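Local coordinates for hypothetical protein BP2299 (Bordetella pertussis Tohama I, PDB 2FQP) that is of unknown function but binds a zinc ion in a small cupin domain, consistent with a metal-dependent role, at residues H34-S37 / M38-V42. Residues are numbered along the deposited sequence; the frame is centred on the assembly and turned at random.
Sequences HRHS and MDYVV. With ZN (zinc ion), chain E; ACT (acetate ion), chain F.
The zinc site of a cupin barrel holds this contact, in which the ring of H36 lies flat on that of Y40 four residues on. The pair is an offset stack with planes 12° apart and centroids separated by 3.8 Å. CE1 of Y40 sits over the middle of the imidazole, 3.3 Å from H36 CG. In return, H36 ND1 lies over the phenol face, displaced toward its rim.

Both nitrogens of the imidazole are held, with water 1 at the ring edge in its plane. NE2 of H36 binds zinc at 2.0 Å. The second nitrogen, ND1, gives its hydrogen to water 1 at 2.7 Å. That water donates in turn to M38 O. This bridge ties the ring to the backbone of the turn and, with the zinc bond and the stack, would limit its rotation. With chi1 at -78°, CG of H36 stands beside its backbone N, and the ring reaches both the metal and the phenol.

H34 NE2 is a second zinc ligand, and H77 completes the histidine set. Waters 2, 3 and 4 fill the remaining positions. Water 4 donates to acetate OXT, which also accepts a hydrogen bond from Y40 OH at 2.7 Å. OXT lies near the phenol plane, at the ring edge. The acetate, probably from the crystallisation liquor, is also bonded to Y69 OH, and V42 CG2 lies 4.0 Å from acetate C.

The turn leads from strand 34-35 of one sheet to strand 40-44 of the other. Two histidines with one residue between them, just ahead of a turn that crosses to the facing sheet, are the His-X-His signature of the cupin double-stranded beta-helix.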
ATOM      1  N   HIS A  34     -14.489  14.959   3.568  1.00 12.98           N
ATOM      2  CA  HIS A  34     -15.084  13.838   2.862  1.00 13.05           C
ATOM      3  C   HIS A  34     -15.535  12.764   3.866  1.00 14.02           C
ATOM      4  O   HIS A  34     -15.096  12.743   5.028  1.00 13.02           O
ATOM      5  CB  HIS A  34     -14.094  13.265   1.836  1.00 14.74           C
ATOM      6  CG  HIS A  34     -12.813  12.774   2.425  1.00 12.02           C
ATOM      7  ND1 HIS A  34     -11.818  13.644   2.818  1.00 10.30           N
ATOM      8  CD2 HIS A  34     -12.353  11.524   2.693  1.00 16.01           C
ATOM      9  CE1 HIS A  34     -10.788  12.947   3.283  1.00 12.18           C
ATOM     10  NE2 HIS A  34     -11.079  11.662   3.203  1.00 11.84           N
ATOM     11  N   ARG A  35     -16.395  11.866   3.403  1.00 14.39           N
ATOM     12  CA  ARG A  35     -16.858  10.742   4.198  1.00 16.79           C
ATOM     13  C   ARG A  35     -16.379   9.462   3.507  1.00 16.83           C
ATOM     14  O   ARG A  35     -16.614   9.306   2.322  1.00 17.55           O
ATOM     15  CB  ARG A  35     -18.380  10.698   4.270  1.00 16.94           C
ATOM     16  CG  ARG A  35     -18.914   9.508   5.069  1.00 23.77           C
ATOM     17  CD  ARG A  35     -20.446   9.495   5.179  1.00 22.08           C
ATOM     18  NE  ARG A  35     -20.886   8.610   6.257  1.00 30.74           N
ATOM     19  CZ  ARG A  35     -20.901   7.281   6.201  1.00 34.65           C
ATOM     20  NH1 ARG A  35     -20.497   6.641   5.110  1.00 31.45           N
ATOM     21  NH2 ARG A  35     -21.328   6.580   7.260  1.00 36.96           N
ATOM     22  N   HIS A  36     -15.783   8.546   4.250  1.00 14.39           N
ATOM     23  CA  HIS A  36     -15.374   7.269   3.676  1.00 12.71           C
ATOM     24  C   HIS A  36     -16.544   6.333   3.625  1.00 15.36           C
ATOM     25  O   HIS A  36     -17.076   5.974   4.664  1.00 12.53           O
ATOM     26  CB  HIS A  36     -14.269   6.655   4.493  1.00 16.25           C
ATOM     27  CG  HIS A  36     -12.966   7.291   4.215  1.00 10.51           C
ATOM     28  ND1 HIS A  36     -12.161   6.886   3.172  1.00 12.26           N
ATOM     29  CD2 HIS A  36     -12.373   8.378   4.763  1.00 16.95           C
ATOM     30  CE1 HIS A  36     -11.110   7.687   3.112  1.00 16.50           C
ATOM     31  NE2 HIS A  36     -11.215   8.595   4.072  1.00 13.75           N
ATOM     32  N   SER A  37     -16.894   5.911   2.406  1.00 14.04           N
ATOM     33  CA  SER A  37     -18.051   5.016   2.183  1.00 17.72           C
ATOM     34  C   SER A  37     -17.697   3.525   2.257  1.00 15.33           C
ATOM     35  O   SER A  37     -18.593   2.651   2.284  1.00 12.47           O
ATOM     36  CB  SER A  37     -18.688   5.343   0.823  1.00 18.18           C
ATOM     37  OG  SER A  37     -17.820   4.975  -0.218  1.00 20.72           O
HETATM   38  N   MSE A  38     -16.403   3.239   2.400  1.00 11.58           N
HETATM   39  CA  MSE A  38     -15.894   1.868   2.494  1.00 13.02           C
HETATM   40  C   MSE A  38     -14.821   1.702   3.528  1.00 12.93           C
HETATM   41  O   MSE A  38     -14.059   2.638   3.783  1.00  9.62           O
HETATM   42  CB  MSE A  38     -15.321   1.488   1.136  1.00 11.48           C
HETATM   43  CG  MSE A  38     -16.382   1.261   0.115  1.00 14.03           C
HETATM   44 SE   MSE A  38     -15.520   1.055  -1.638  1.00 18.84          SE
HETATM   45  CE  MSE A  38     -15.561   2.902  -2.198  1.00 18.24           C
ATOM     46  N   ASP A  39     -14.716   0.516   4.126  1.00 10.61           N
ATOM     47  CA  ASP A  39     -13.480   0.206   4.898  1.00 11.05           C
ATOM     48  C   ASP A  39     -12.288   0.430   3.963  1.00 11.36           C
ATOM     49  O   ASP A  39     -12.354   0.182   2.742  1.00 11.35           O
ATOM     50  CB  ASP A  39     -13.454  -1.229   5.418  1.00 12.37           C
ATOM     51  CG  ASP A  39     -14.573  -1.543   6.404  1.00 19.49           C
ATOM     52  OD1 ASP A  39     -15.139  -0.629   7.030  1.00 11.83           O
ATOM     53  OD2 ASP A  39     -14.863  -2.753   6.576  1.00 14.59           O
ATOM     54  N   TYR A  40     -11.184   0.890   4.521  1.00 10.32           N
ATOM     55  CA  TYR A  40     -10.015   1.194   3.688  1.00 11.21           C
ATOM     56  C   TYR A  40      -8.700   0.920   4.376  1.00  9.36           C
ATOM     57  O   TYR A  40      -8.651   0.803   5.600  1.00 10.71           O
ATOM     58  CB  TYR A  40     -10.087   2.627   3.129  1.00 11.71           C
ATOM     59  CG  TYR A  40      -9.977   3.746   4.154  1.00 12.02           C
ATOM     60  CD1 TYR A  40     -11.064   4.107   4.944  1.00 12.36           C
ATOM     61  CD2 TYR A  40      -8.801   4.469   4.293  1.00 14.01           C
ATOM     62  CE1 TYR A  40     -10.972   5.171   5.853  1.00 13.07           C
ATOM     63  CE2 TYR A  40      -8.700   5.528   5.211  1.00 11.94           C
ATOM     64  CZ  TYR A  40      -9.805   5.876   5.981  1.00 11.74           C
ATOM     65  OH  TYR A  40      -9.736   6.923   6.932  1.00 13.59           O
ATOM     66  N   VAL A  41      -7.673   0.721   3.553  1.00  9.79           N
ATOM     67  CA  VAL A  41      -6.315   0.541   3.986  1.00  8.93           C
ATOM     68  C   VAL A  41      -5.446   1.685   3.495  1.00  8.75           C
ATOM     69  O   VAL A  41      -5.573   2.086   2.374  1.00  8.83           O
ATOM     70  CB  VAL A  41      -5.747  -0.812   3.445  1.00  9.15           C
ATOM     71  CG1 VAL A  41      -4.299  -0.932   3.798  1.00 16.36           C
ATOM     72  CG2 VAL A  41      -6.571  -2.002   3.988  1.00 12.43           C
ATOM     73  N   VAL A  42      -4.602   2.250   4.376  1.00  9.80           N
ATOM     74  CA  VAL A  42      -3.692   3.294   3.998  1.00  9.41           C
ATOM     75  C   VAL A  42      -2.295   2.695   4.013  1.00 10.57           C
ATOM     76  O   VAL A  42      -1.873   2.157   5.044  1.00  9.12           O
ATOM     77  CB  VAL A  42      -3.789   4.497   4.989  1.00  8.43           C
ATOM     78  CG1 VAL A  42      -2.716   5.548   4.713  1.00 10.44           C
ATOM     79  CG2 VAL A  42      -5.195   5.103   4.970  1.00 13.87           C
TER
HETATM   80 ZN    ZN E 100      -9.940  10.187   3.985  1.00 22.09          ZN
HETATM   81  C   ACT F 101      -6.275   8.440   6.919  1.00 15.71           C
HETATM   82  O   ACT F 101      -5.939   8.046   8.063  1.00 17.04           O
HETATM   83  OXT ACT F 101      -7.468   8.289   6.527  1.00 13.62           O
HETATM   84  CH3 ACT F 101      -5.266   9.109   6.049  1.00 13.30           C
HETATM   85  O   HOH W   1     -13.519   4.775   2.072  1.00 13.13           O
HETATM   86  O   HOH W   2      -9.134   9.802   1.767  1.00 31.37           O
HETATM   87  O   HOH W   3      -8.170  11.441   3.330  1.00 21.41           O
HETATM   88  O   HOH W   4      -8.260   9.059   4.192  1.00 16.44           O